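Local coordinates for protein endo alpha-1,4 polygalactosaminidase (Neosartorya fumigata, PDB 6OJ1) that hydrolyses alpha-1,4-linked galactosamine polymers from within the chain, as a fungal glycoside hydrolase with a (beta/alpha)-barrel fold, and disrupts microbial biofilms, at residues A[58-63]-A[73-78]; A[89-94]-A[99-104]; A[129-134]-A[170-175]; A[264-267]-A[273-276]. All blocks are in the same frame, centred on the assembly; numbering follows the deposited sequence.

Interaction 1: residues A[58-63]-A[73-78]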
loop_
_atom_site.group_PDB
_atom_site.type_symbol
_atom_site.label_atom_id
_atom_site.label_comp_id
_atom_site.label_asym_id
_atom_site.label_seq_id
_atom_site.Cartn_x
_atom_site.Cartn_y
_atom_site.Cartn_z
ATOM N N GLU A 58 -8.994 9.084 10.160
ATOM C CA GLU A 58 -7.788 9.425 10.913
ATOM C C GLU A 58 -6.532 9.290 10.070
ATOM O O GLU A 58 -5.526 9.942 10.362
ATOM C CB GLU A 58 -7.623 8.528 12.142
ATOM C CG GLU A 58 -8.566 8.776 13.289
ATOM C CD GLU A 58 -8.213 7.914 14.489
ATOM O OE1 GLU A 58 -7.036 7.944 14.923
ATOM O OE2 GLU A 58 -9.101 7.186 14.980
ATOM N N ILE A 59 -6.547 8.416 9.063
ATOM C CA ILE A 59 -5.366 8.116 8.267
ATOM C C ILE A 59 -5.711 8.321 6.801
ATOM O O ILE A 59 -6.743 7.830 6.334
ATOM C CB ILE A 59 -4.866 6.672 8.492
ATOM C CG1 ILE A 59 -4.349 6.488 9.923
ATOM C CG2 ILE A 59 -3.802 6.325 7.473
ATOM C CD1 ILE A 59 -4.093 5.017 10.292
ATOM N N TYR A 60 -4.852 9.039 6.079
ATOM C CA TYR A 60 -4.973 9.201 4.635
ATOM C C TYR A 60 -3.768 8.565 3.964
ATOM O O TYR A 60 -2.635 8.877 4.325
ATOM C CB TYR A 60 -5.042 10.682 4.235
ATOM C CG TYR A 60 -6.425 11.321 4.293
ATOM C CD1 TYR A 60 -7.150 11.360 5.472
ATOM C CD2 TYR A 60 -6.979 11.910 3.160
ATOM C CE1 TYR A 60 -8.406 11.955 5.522
ATOM C CE2 TYR A 60 -8.224 12.498 3.198
ATOM C CZ TYR A 60 -8.931 12.520 4.384
ATOM O OH TYR A 60 -10.173 13.117 4.443
ATOM N N ASP A 61 -4.017 7.682 2.992
ATOM C CA ASP A 61 -2.978 7.040 2.184
ATOM C C ASP A 61 -3.028 7.724 0.814
ATOM O O ASP A 61 -4.040 7.640 0.107
ATOM C CB ASP A 61 -3.239 5.533 2.098
ATOM C CG ASP A 61 -2.158 4.767 1.353
ATOM O OD1 ASP A 61 -1.231 5.372 0.779
ATOM O OD2 ASP A 61 -2.249 3.517 1.356
ATOM N N ILE A 62 -1.956 8.439 0.459
ATOM C CA ILE A 62 -1.933 9.247 -0.758
ATOM C C ILE A 62 -0.604 9.042 -1.480
ATOM O O ILE A 62 0.385 8.575 -0.904
ATOM C CB ILE A 62 -2.149 10.744 -0.466
ATOM C CG1 ILE A 62 -1.025 11.270 0.438
ATOM C CG2 ILE A 62 -3.524 10.980 0.207
ATOM C CD1 ILE A 62 -1.153 12.766 0.797
ATOM N N ASP A 63 -0.586 9.415 -2.757
ATOM C CA ASP A 63 0.592 9.177 -3.589
ATOM C C ASP A 63 1.792 10.010 -3.142
ATOM O O ASP A 63 1.686 11.218 -2.912
ATOM C CB ASP A 63 0.258 9.465 -5.053
ATOM C CG ASP A 63 1.400 9.092 -5.978
ATOM O OD1 ASP A 63 1.477 7.904 -6.381
ATOM O OD2 ASP A 63 2.240 9.977 -6.260
ATOM N N ALA A 73 1.493 18.194 5.540
ATOM C CA ALA A 73 1.473 18.937 6.794
ATOM C C ALA A 73 0.063 19.414 7.138
ATOM O O ALA A 73 -0.323 19.442 8.314
ATOM C CB ALA A 73 2.439 20.116 6.713
ATOM N N GLY A 74 -0.719 19.788 6.124
ATOM C CA GLY A 74 -2.080 20.239 6.382
ATOM C C GLY A 74 -2.947 19.149 6.988
ATOM O O GLY A 74 -3.764 19.413 7.877
ATOM N N LEU A 75 -2.780 17.911 6.509
ATOM C CA LEU A 75 -3.472 16.779 7.114
ATOM C C LEU A 75 -3.033 16.578 8.559
ATOM O O LEU A 75 -3.865 16.370 9.449
ATOM C CB LEU A 75 -3.226 15.516 6.285
ATOM C CG LEU A 75 -3.996 15.424 4.958
ATOM C CD1 LEU A 75 -3.436 14.309 4.093
ATOM C CD2 LEU A 75 -5.495 15.216 5.185
ATOM N N GLN A 76 -1.727 16.672 8.821
ATOM C CA GLN A 76 -1.228 16.459 10.175
ATOM C C GLN A 76 -1.645 17.589 11.115
ATOM O O GLN A 76 -1.907 17.349 12.302
ATOM C CB GLN A 76 0.289 16.293 10.131
ATOM C CG GLN A 76 0.706 15.039 9.338
ATOM C CD GLN A 76 2.149 15.093 8.882
ATOM O OE1 GLN A 76 2.730 16.170 8.758
ATOM N NE2 GLN A 76 2.740 13.934 8.661
ATOM N N ARG A 77 -1.712 18.824 10.609
ATOM C CA ARG A 77 -2.251 19.922 11.406
ATOM C C ARG A 77 -3.695 19.652 11.819
ATOM O O ARG A 77 -4.131 20.106 12.884
ATOM C CB ARG A 77 -2.149 21.232 10.626
ATOM N N ALA A 78 -4.448 18.917 11.001
ATOM C CA ALA A 78 -5.815 18.530 11.338
ATOM C C ALA A 78 -5.882 17.278 12.204
ATOM O O ALA A 78 -6.984 16.767 12.423
ATOM C CB ALA A 78 -6.640 18.314 10.066
#
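One face of the Y60 ring carries the CD2 methyl of L75, which stands 4.0 Å from the ring centroid and only 8° off the ring normal, a CH-pi contact centred on the ring. At the ring's inner end the other leucine methyl takes over: L75 CD1 lies 4.0 Å from Y60 CB, and the two methyls of one leucine divide the tyrosine between them, CD2 over the ring and CD1 at CB. The two side chains cross at about a right angle. In both residues CG lies beside the backbone N and opposite the carbonyl carbon (chi1 -85° in Y60, -75° in L75), which brings ring and isobutyl group together between strand and helix. This pairing belongs to the beta-alpha-beta unit of strand 59-63, helix 69-77 and strand 81-87 in the (beta/alpha)-barrel, with the helix packed on the outer surface of the sheet. L75 also rests on V82 of the following strand. I62, two residues along on the same side of strand 59-63, adds a lighter touch, its CD1 being 4.3 Å from L75 CD1. The contact itself is wholly apolar, and the phenol is satisfied separately: Y60 OH is hydrogen-bonded to the carbonyl oxygen of V55.

Interaction 2: residues A[89-94]-A[99-104]. With EDO (1,2-ethanediol), chain G.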
loop_
_atom_site.group_PDB
_atom_site.type_symbol
_atom_site.label_atom_id
_atom_site.label_comp_id
_atom_site.label_asym_id
_atom_site.label_seq_id
_atom_site.Cartn_x
_atom_site.Cartn_y
_atom_site.Cartn_z
ATOM N N GLY A 89 7.810 -2.457 -6.284
ATOM C CA GLY A 89 8.112 -3.606 -7.111
ATOM C C GLY A 89 7.794 -3.452 -8.580
ATOM O O GLY A 89 7.992 -4.403 -9.342
ATOM N N SER A 90 7.320 -2.274 -9.003
ATOM C CA SER A 90 7.072 -2.034 -10.417
ATOM C C SER A 90 7.712 -0.728 -10.867
ATOM O O SER A 90 7.797 0.250 -10.111
ATOM C CB SER A 90 5.575 -2.021 -10.766
ATOM O OG SER A 90 5.004 -0.741 -10.553
ATOM N N TYR A 91 8.188 -0.755 -12.109
ATOM C CA TYR A 91 8.579 0.442 -12.839
ATOM C C TYR A 91 7.340 1.115 -13.414
ATOM O O TYR A 91 6.561 0.473 -14.118
ATOM C CB TYR A 91 9.530 0.048 -13.966
ATOM C CG TYR A 91 9.817 1.128 -14.984
ATOM C CD1 TYR A 91 10.792 2.083 -14.745
ATOM C CD2 TYR A 91 9.156 1.157 -16.202
ATOM C CE1 TYR A 91 11.081 3.057 -15.680
ATOM C CE2 TYR A 91 9.434 2.118 -17.147
ATOM C CZ TYR A 91 10.400 3.069 -16.878
ATOM O OH TYR A 91 10.671 4.017 -17.827
ATOM N N GLU A 92 7.167 2.406 -13.117
ATOM C CA GLU A 92 6.077 3.228 -13.631
ATOM C C GLU A 92 6.690 4.307 -14.503
ATOM O O GLU A 92 7.477 5.117 -14.005
ATOM C CB GLU A 92 5.289 3.880 -12.489
ATOM C CG GLU A 92 4.716 2.908 -11.473
ATOM C CD GLU A 92 4.433 3.574 -10.138
ATOM O OE1 GLU A 92 5.367 4.128 -9.529
ATOM O OE2 GLU A 92 3.267 3.543 -9.702
ATOM N N ASN A 93 6.337 4.325 -15.792
ATOM C CA ASN A 93 7.065 5.180 -16.722
ATOM C C ASN A 93 6.668 6.645 -16.627
ATOM O O ASN A 93 7.185 7.458 -17.403
ATOM C CB ASN A 93 6.909 4.683 -18.169
ATOM C CG ASN A 93 5.522 4.946 -18.762
ATOM O OD1 ASN A 93 4.612 5.470 -18.106
ATOM N ND2 ASN A 93 5.363 4.575 -20.026
ATOM N N TRP A 94 5.785 7.011 -15.703
ATOM C CA TRP A 94 5.423 8.415 -15.539
ATOM C C TRP A 94 6.067 9.073 -14.325
ATOM O O TRP A 94 5.799 10.253 -14.068
ATOM C CB TRP A 94 3.903 8.568 -15.455
ATOM C CG TRP A 94 3.260 7.866 -14.303
ATOM C CD1 TRP A 94 2.900 8.414 -13.102
ATOM C CD2 TRP A 94 2.868 6.486 -14.246
ATOM N NE1 TRP A 94 2.319 7.458 -12.302
ATOM C CE2 TRP A 94 2.282 6.270 -12.983
ATOM C CE3 TRP A 94 2.963 5.412 -15.138
ATOM C CZ2 TRP A 94 1.791 5.022 -12.588
ATOM C CZ3 TRP A 94 2.479 4.167 -14.742
ATOM C CH2 TRP A 94 1.897 3.987 -13.479
ATOM N N ASP A 99 14.064 7.584 -15.011
ATOM C CA ASP A 99 15.310 7.406 -15.753
ATOM C C ASP A 99 16.436 6.830 -14.901
ATOM O O ASP A 99 17.495 6.499 -15.450
ATOM C CB ASP A 99 15.742 8.723 -16.368
ATOM C CG ASP A 99 14.774 9.204 -17.434
ATOM O OD1 ASP A 99 14.483 8.433 -18.375
ATOM O OD2 ASP A 99 14.276 10.331 -17.308
ATOM N N LYS A 100 16.234 6.690 -13.590
ATOM C CA LYS A 100 17.240 6.021 -12.766
ATOM C C LYS A 100 17.308 4.531 -13.045
ATOM O O LYS A 100 18.353 3.905 -12.803
ATOM C CB LYS A 100 16.944 6.230 -11.284
ATOM C CG LYS A 100 17.041 7.700 -10.830
ATOM C CD LYS A 100 16.642 7.827 -9.352
ATOM C CE LYS A 100 16.863 9.245 -8.813
ATOM N NZ LYS A 100 16.461 9.347 -7.370
ATOM N N PHE A 101 16.197 3.936 -13.491
ATOM C CA PHE A 101 16.143 2.490 -13.681
ATOM C C PHE A 101 16.953 2.057 -14.899
ATOM O O PHE A 101 16.946 2.718 -15.943
ATOM C CB PHE A 101 14.694 2.032 -13.838
ATOM C CG PHE A 101 13.868 2.210 -12.607
ATOM C CD1 PHE A 101 13.239 3.417 -12.343
ATOM C CD2 PHE A 101 13.710 1.158 -11.711
ATOM C CE1 PHE A 101 12.472 3.576 -11.191
ATOM C CE2 PHE A 101 12.946 1.305 -10.559
ATOM C CZ PHE A 101 12.325 2.515 -10.302
ATOM N N LYS A 102 17.651 0.931 -14.763
ATOM C CA LYS A 102 18.424 0.372 -15.862
ATOM C C LYS A 102 17.597 -0.662 -16.610
ATOM O O LYS A 102 16.652 -1.237 -16.065
ATOM C CB LYS A 102 19.720 -0.274 -15.352
ATOM C CG LYS A 102 20.679 0.705 -14.660
ATOM C CD LYS A 102 21.839 -0.090 -14.026
ATOM C CE LYS A 102 22.887 0.815 -13.386
ATOM N NZ LYS A 102 24.055 -0.000 -12.923
ATOM N N ASP A 103 17.995 -0.926 -17.859
ATOM C CA ASP A 103 17.324 -1.957 -18.643
ATOM C C ASP A 103 17.313 -3.283 -17.899
ATOM O O ASP A 103 16.299 -3.991 -17.891
ATOM C CB ASP A 103 17.982 -2.107 -20.022
ATOM C CG ASP A 103 19.446 -2.560 -19.953
ATOM O OD1 ASP A 103 20.076 -2.429 -18.884
ATOM O OD2 ASP A 103 19.967 -3.042 -20.985
ATOM N N SER A 104 18.413 -3.607 -17.212
ATOM C CA SER A 104 18.511 -4.867 -16.483
ATOM C C SER A 104 17.655 -4.896 -15.222
ATOM O O SER A 104 17.495 -5.970 -14.637
ATOM C CB SER A 104 19.979 -5.146 -16.135
ATOM O OG SER A 104 20.552 -4.018 -15.483
HETATM C C1 EDO G . 13.534 11.053 -5.948
HETATM O O1 EDO G . 13.016 11.378 -7.241
HETATM C C2 EDO G . 13.202 9.601 -5.665
HETATM O O2 EDO G . 13.934 8.753 -6.561
#
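Y91 and F101 meet as an offset edge-to-face aromatic pair, the edge of the tyrosine directed at the face of the phenylalanine. The pair joins strand 90-92, an outer strand of the small antiparallel sheet completed by 116-119 and 106-109, to the loop that leads on to strand 106-109. Ring centroids lie 5.4 Å apart and the planes stand at 80°, close to perpendicular. The tight part is a single corner of each ring: Y91 CD1 is 3.7 Å from F101 CD1 and equally near F101 CG, while Y91 CE1 is slightly farther back. The offset is evident from these atoms, since the tyrosine edge addresses the CG-CD1 side of the phenylalanine rather than its centre. Y91 reaches across because its CG lies opposite the backbone N (chi1 169°). Both rings also touch L119 of strand 116-119, and F101 is backed by I129 and R133 of helix 124-140, so this aromatic corner sits between the sheet and helix 124-140, partly exposed at the protein surface.

The rest of the contact is loose. Between the two segments all the close packing comes from these two rings, with 124 Å² buried in total, and the neighbouring D99, K100, K102 and D103 are exposed. K100 leads off with its chain extended beyond CG and forms a salt bridge with D132. Its ammonium also binds a 1,2-ethanediol molecule, probably from the crystallisation liquor, with K100 NZ 2.7 Å from EDO O2.

Interaction 3: residues A[129-134]-A[170-175]. With NAG (2-acetamido-2-deoxy-beta-D-glucopyranose), chain E.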
loop_
_atom_site.group_PDB
_atom_site.type_symbol
_atom_site.label_atom_id
_atom_site.label_comp_id
_atom_site.label_asym_id
_atom_site.label_seq_id
_atom_site.Cartn_x
_atom_site.Cartn_y
_atom_site.Cartn_z
ATOM N N ILE A 129 17.199 3.120 -5.595
ATOM C CA ILE A 129 16.099 4.000 -5.994
ATOM C C ILE A 129 15.029 4.025 -4.909
ATOM O O ILE A 129 14.478 5.087 -4.581
ATOM C CB ILE A 129 15.516 3.564 -7.354
ATOM C CG1 ILE A 129 16.538 3.786 -8.475
ATOM C CG2 ILE A 129 14.184 4.327 -7.666
ATOM C CD1 ILE A 129 16.170 3.044 -9.763
ATOM N N MET A 130 14.716 2.859 -4.328
ATOM C CA MET A 130 13.708 2.839 -3.270
ATOM C C MET A 130 14.189 3.577 -2.028
ATOM O O MET A 130 13.372 4.197 -1.333
ATOM C CB MET A 130 13.306 1.403 -2.918
ATOM C CG MET A 130 12.692 0.663 -4.119
ATOM S SD MET A 130 11.443 1.646 -4.992
ATOM C CE MET A 130 11.493 0.905 -6.637
ATOM N N LEU A 131 15.490 3.527 -1.730
ATOM C CA LEU A 131 16.012 4.353 -0.644
ATOM C C LEU A 131 15.855 5.830 -0.957
ATOM O O LEU A 131 15.522 6.621 -0.071
ATOM C CB LEU A 131 17.483 4.041 -0.377
ATOM C CG LEU A 131 17.801 2.660 0.185
ATOM C CD1 LEU A 131 19.299 2.531 0.344
ATOM C CD2 LEU A 131 17.092 2.467 1.523
ATOM N N ASP A 132 16.108 6.225 -2.212
ATOM C CA ASP A 132 15.875 7.618 -2.611
ATOM C C ASP A 132 14.404 8.008 -2.429
ATOM O O ASP A 132 14.096 9.131 -2.002
ATOM C CB ASP A 132 16.280 7.840 -4.073
ATOM C CG ASP A 132 17.774 7.700 -4.327
ATOM O OD1 ASP A 132 18.568 7.587 -3.371
ATOM O OD2 ASP A 132 18.145 7.686 -5.524
ATOM N N ARG A 133 13.480 7.100 -2.768
ATOM C CA ARG A 133 12.059 7.392 -2.607
ATOM C C ARG A 133 11.683 7.476 -1.136
ATOM O O ARG A 133 10.865 8.323 -0.756
ATOM C CB ARG A 133 11.212 6.337 -3.330
ATOM C CG ARG A 133 11.262 6.480 -4.869
ATOM C CD ARG A 133 10.526 5.344 -5.590
ATOM N NE ARG A 133 10.531 5.540 -7.039
ATOM C CZ ARG A 133 9.817 4.816 -7.899
ATOM N NH1 ARG A 133 9.055 3.810 -7.473
ATOM N NH2 ARG A 133 9.877 5.094 -9.201
ATOM N N LEU A 134 12.283 6.623 -0.288
ATOM C CA LEU A 134 12.043 6.727 1.153
ATOM C C LEU A 134 12.594 8.033 1.719
ATOM O O LEU A 134 11.990 8.623 2.625
ATOM C CB LEU A 134 12.663 5.530 1.889
ATOM C CG LEU A 134 11.965 4.190 1.596
ATOM C CD1 LEU A 134 12.767 3.035 2.241
ATOM C CD2 LEU A 134 10.513 4.156 2.066
ATOM N N VAL A 170 11.138 -6.719 1.393
ATOM C CA VAL A 170 10.203 -6.061 2.298
ATOM C C VAL A 170 10.893 -5.739 3.622
ATOM O O VAL A 170 10.723 -4.649 4.174
ATOM C CB VAL A 170 8.946 -6.934 2.489
ATOM C CG1 VAL A 170 8.152 -6.491 3.713
ATOM C CG2 VAL A 170 8.060 -6.892 1.216
ATOM N N ASN A 171 11.706 -6.665 4.141
ATOM C CA ASN A 171 12.386 -6.354 5.390
ATOM C C ASN A 171 13.436 -5.267 5.193
ATOM O O ASN A 171 13.641 -4.435 6.090
ATOM C CB ASN A 171 12.994 -7.626 5.986
ATOM C CG ASN A 171 11.961 -8.457 6.724
ATOM O OD1 ASN A 171 11.132 -7.914 7.464
ATOM N ND2 ASN A 171 11.997 -9.775 6.534
ATOM N N PHE A 172 14.082 -5.240 4.022
ATOM C CA PHE A 172 14.984 -4.144 3.669
ATOM C C PHE A 172 14.254 -2.807 3.664
ATOM O O PHE A 172 14.731 -1.822 4.244
ATOM C CB PHE A 172 15.605 -4.421 2.293
ATOM C CG PHE A 172 16.143 -3.200 1.593
ATOM C CD1 PHE A 172 17.421 -2.743 1.861
ATOM C CD2 PHE A 172 15.381 -2.547 0.620
ATOM C CE1 PHE A 172 17.927 -1.630 1.198
ATOM C CE2 PHE A 172 15.876 -1.438 -0.044
ATOM C CZ PHE A 172 17.157 -0.981 0.249
ATOM N N LEU A 173 13.095 -2.756 3.000
ATOM C CA LEU A 173 12.291 -1.535 2.987
ATOM C C LEU A 173 11.865 -1.140 4.396
ATOM O O LEU A 173 11.880 0.049 4.738
ATOM C CB LEU A 173 11.056 -1.724 2.101
ATOM C CG LEU A 173 11.275 -1.920 0.596
ATOM C CD1 LEU A 173 9.927 -2.214 -0.073
ATOM C CD2 LEU A 173 11.931 -0.678 -0.046
ATOM N N ALA A 174 11.479 -2.121 5.228
ATOM C CA ALA A 174 11.003 -1.816 6.576
ATOM C C ALA A 174 12.116 -1.235 7.437
ATOM O O ALA A 174 11.915 -0.245 8.148
ATOM C CB ALA A 174 10.432 -3.072 7.248
ATOM N N ASN A 175 13.299 -1.847 7.397
ATOM C CA ASN A 175 14.409 -1.315 8.173
ATOM C C ASN A 175 14.790 0.083 7.698
ATOM O O ASN A 175 15.111 0.954 8.512
ATOM C CB ASN A 175 15.598 -2.272 8.102
ATOM C CG ASN A 175 15.295 -3.607 8.754
ATOM O OD1 ASN A 175 14.437 -3.698 9.640
ATOM N ND2 ASN A 175 15.990 -4.651 8.318
HETATM C C1 NAG E . 13.976 -13.170 11.041
HETATM C C2 NAG E . 13.357 -12.856 9.661
HETATM C C3 NAG E . 12.354 -13.943 9.241
HETATM C C4 NAG E . 12.992 -15.325 9.360
HETATM C C5 NAG E . 13.515 -15.517 10.780
HETATM C C6 NAG E . 14.154 -16.870 11.015
HETATM C C7 NAG E . 11.672 -11.164 10.359
HETATM C C8 NAG E . 11.222 -9.739 10.189
HETATM N N2 NAG E . 12.744 -11.532 9.635
HETATM O O3 NAG E . 11.953 -13.687 7.899
HETATM O O4 NAG E . 12.119 -16.396 9.004
HETATM O O5 NAG E . 14.505 -14.516 11.049
HETATM O O6 NAG E . 15.490 -16.920 10.535
HETATM O O7 NAG E . 11.086 -11.942 11.114
#
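Segments 129-134 and 170-175 are helical throughout and run in broadly the same direction, their axes 10.8 Å apart at closest approach and crossing at -33°, with M130 and L173 opposite each other. The interface is built of aliphatic and aromatic groups, and L173 is at its middle. Its CD2 methyl approaches M130 CB at 3.8 Å; the same methyl is 4.4 Å from L134 CD1, one helical turn farther on, so L173 spans both residues. Only the root of the methionine takes part, because the chain bends at chi2 (-47°) and leads its sulfur away from residues 170-175. L134 CD1 also lies 4.0 Å from the carbonyl oxygen of L173.

Beside this leucine core, F172 reaches L131 with the far end of its ring. F172 CZ is 3.7 Å from L131 CD2, an oblique approach between side chains that cross at about a right angle. With its CG opposite the backbone N (chi1 159°), F172 sends the ring toward helix 124-140, where it also makes a cation-pi contact with R127. On the inner side, M130 and L134 touch F86 of strand 81-87, whereas N171 faces an attached glycan, its OD1 3.3 Å from the NAG C8 methyl. Inclined helices running the same way and packed side by side over the strands are characteristic of the outer helical layer of a (beta/alpha)-barrel.

Interaction 4: residues A[264-267]-A[273-276]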
loop_
_atom_site.group_PDB
_atom_site.type_symbol
_atom_site.label_atom_id
_atom_site.label_comp_id
_atom_site.label_asym_id
_atom_site.label_seq_id
_atom_site.Cartn_x
_atom_site.Cartn_y
_atom_site.Cartn_z
ATOM N N VAL A 264 -12.564 0.176 3.386
ATOM C CA VAL A 264 -13.091 1.210 2.500
ATOM C C VAL A 264 -13.645 0.543 1.248
ATOM O O VAL A 264 -13.068 -0.422 0.731
ATOM C CB VAL A 264 -12.036 2.269 2.112
ATOM C CG1 VAL A 264 -11.770 3.199 3.277
ATOM C CG2 VAL A 264 -10.739 1.602 1.612
ATOM N N ILE A 265 -14.760 1.069 0.757
ATOM C CA ILE A 265 -15.296 0.708 -0.547
ATOM C C ILE A 265 -14.876 1.798 -1.519
ATOM O O ILE A 265 -15.128 2.983 -1.270
ATOM C CB ILE A 265 -16.824 0.553 -0.480
ATOM C CG1 ILE A 265 -17.172 -0.635 0.424
ATOM C CG2 ILE A 265 -17.415 0.386 -1.854
ATOM C CD1 ILE A 265 -18.556 -0.564 1.001
ATOM N N LYS A 266 -14.195 1.414 -2.606
ATOM C CA LYS A 266 -13.556 2.383 -3.489
ATOM C C LYS A 266 -13.854 2.050 -4.947
ATOM O O LYS A 266 -14.199 0.916 -5.292
ATOM C CB LYS A 266 -12.011 2.417 -3.289
ATOM C CG LYS A 266 -11.552 2.755 -1.883
ATOM C CD LYS A 266 -11.817 4.234 -1.584
ATOM C CE LYS A 266 -10.972 5.152 -2.472
ATOM N NZ LYS A 266 -11.174 6.577 -2.034
ATOM N N ASN A 267 -13.691 3.057 -5.807
ATOM C CA ASN A 267 -13.507 2.805 -7.230
ATOM C C ASN A 267 -12.145 2.161 -7.480
ATOM O O ASN A 267 -11.185 2.405 -6.750
ATOM C CB ASN A 267 -13.573 4.104 -8.030
ATOM C CG ASN A 267 -14.930 4.737 -8.000
ATOM O OD1 ASN A 267 -15.946 4.069 -8.183
ATOM N ND2 ASN A 267 -14.960 6.052 -7.789
ATOM N N TRP A 273 -13.726 9.148 -4.268
ATOM C CA TRP A 273 -14.987 8.563 -3.809
ATOM C C TRP A 273 -14.743 7.408 -2.847
ATOM O O TRP A 273 -13.880 6.564 -3.084
ATOM C CB TRP A 273 -15.815 8.060 -4.990
ATOM C CG TRP A 273 -17.079 7.388 -4.547
ATOM C CD1 TRP A 273 -18.256 7.996 -4.213
ATOM C CD2 TRP A 273 -17.285 5.983 -4.366
ATOM N NE1 TRP A 273 -19.192 7.051 -3.860
ATOM C CE2 TRP A 273 -18.614 5.810 -3.934
ATOM C CE3 TRP A 273 -16.468 4.856 -4.521
ATOM C CZ2 TRP A 273 -19.154 4.559 -3.672
ATOM C CZ3 TRP A 273 -17.006 3.610 -4.260
ATOM C CH2 TRP A 273 -18.331 3.469 -3.831
ATOM N N VAL A 274 -15.519 7.361 -1.762
ATOM C CA VAL A 274 -15.373 6.283 -0.783
ATOM C C VAL A 274 -16.693 6.096 -0.053
ATOM O O VAL A 274 -17.438 7.051 0.178
ATOM C CB VAL A 274 -14.212 6.566 0.207
ATOM C CG1 VAL A 274 -14.428 7.871 0.956
ATOM C CG2 VAL A 274 -14.021 5.419 1.192
ATOM N N GLU A 275 -16.994 4.847 0.299
ATOM C CA GLU A 275 -18.063 4.553 1.240
ATOM C C GLU A 275 -17.495 3.710 2.368
ATOM O O GLU A 275 -16.507 2.988 2.188
ATOM C CB GLU A 275 -19.240 3.830 0.580
ATOM C CG GLU A 275 -20.132 4.760 -0.215
ATOM C CD GLU A 275 -21.412 4.096 -0.679
ATOM O OE1 GLU A 275 -22.138 4.738 -1.462
ATOM O OE2 GLU A 275 -21.693 2.947 -0.262
ATOM N N TYR A 276 -18.120 3.813 3.538
ATOM C CA TYR A 276 -17.711 3.047 4.703
ATOM C C TYR A 276 -18.816 2.083 5.100
ATOM O O TYR A 276 -19.991 2.286 4.786
ATOM C CB TYR A 276 -17.353 3.969 5.874
ATOM C CG TYR A 276 -16.124 4.774 5.564
ATOM C CD1 TYR A 276 -14.855 4.278 5.848
ATOM C CD2 TYR A 276 -16.225 6.004 4.939
ATOM C CE1 TYR A 276 -13.720 5.009 5.542
ATOM C CE2 TYR A 276 -15.105 6.742 4.620
ATOM C CZ TYR A 276 -13.853 6.241 4.914
ATOM O OH TYR A 276 -12.737 6.982 4.611
HETATM O O HOH W 1 -12.677 5.689 -5.211
#
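Two backbone hydrogen bonds pair I265 with E275 in antiparallel fashion. I265 N to E275 O measures 3.0 Å and is nearly straight at 170°; E275 N to I265 O is 3.1 Å. I265 O is also approached by V274 CA at 3.3 Å, a CA-H...O contact.

The polar side-chain bond comes from K266. Bends at chi2 and chi3 (-71° and -65°) fold its chain back, placing NZ 2.9 Å from W273 O, above the carbonyl plane rather than on a lone pair. The ammonium also has I44 O, Q43 OE1 and N271 O as acceptors, so three protons must be shared among four oxygens. A water also joins N267 N to W273 O.

These bonds close the beta hairpin of strands 261-266 and 274-275, which adds a short antiparallel strand after the last parallel strand of the barrel.

Apolar contacts occupy both sides of the hairpin. I265 CG2 lies alongside the indole, 3.8 Å from W273 CH2, while the indole edge meets the backbone at K266 C and N267 N. On the V264 side, V264 CG1 touches both V274 CG2 and the Y276 ring, reaching Y276 CE1 at 3.5 Å; Y276 OH bonds to W42 O.

From the N terminus the four contacts follow in series, none nested in or crossing another. Interaction 1 closes the short connection from strand 59-63 into helix 69-77; interaction 2 closes an even shorter loop beyond strand 90-92. Interaction 3 spans 35 intervening residues, including strand 144-148, to set two outer helices together. Interaction 4 closes the hairpin at the C-terminal end. Interactions 2 and 3 touch directly, through K100 and F101 against helix 124-140, tying the small sheet's loop to the barrel's helical layer. Interactions 1 and 4 reach the same barrel sheet without touching, while 3 and 4 lie on opposite sides of the chain's centre.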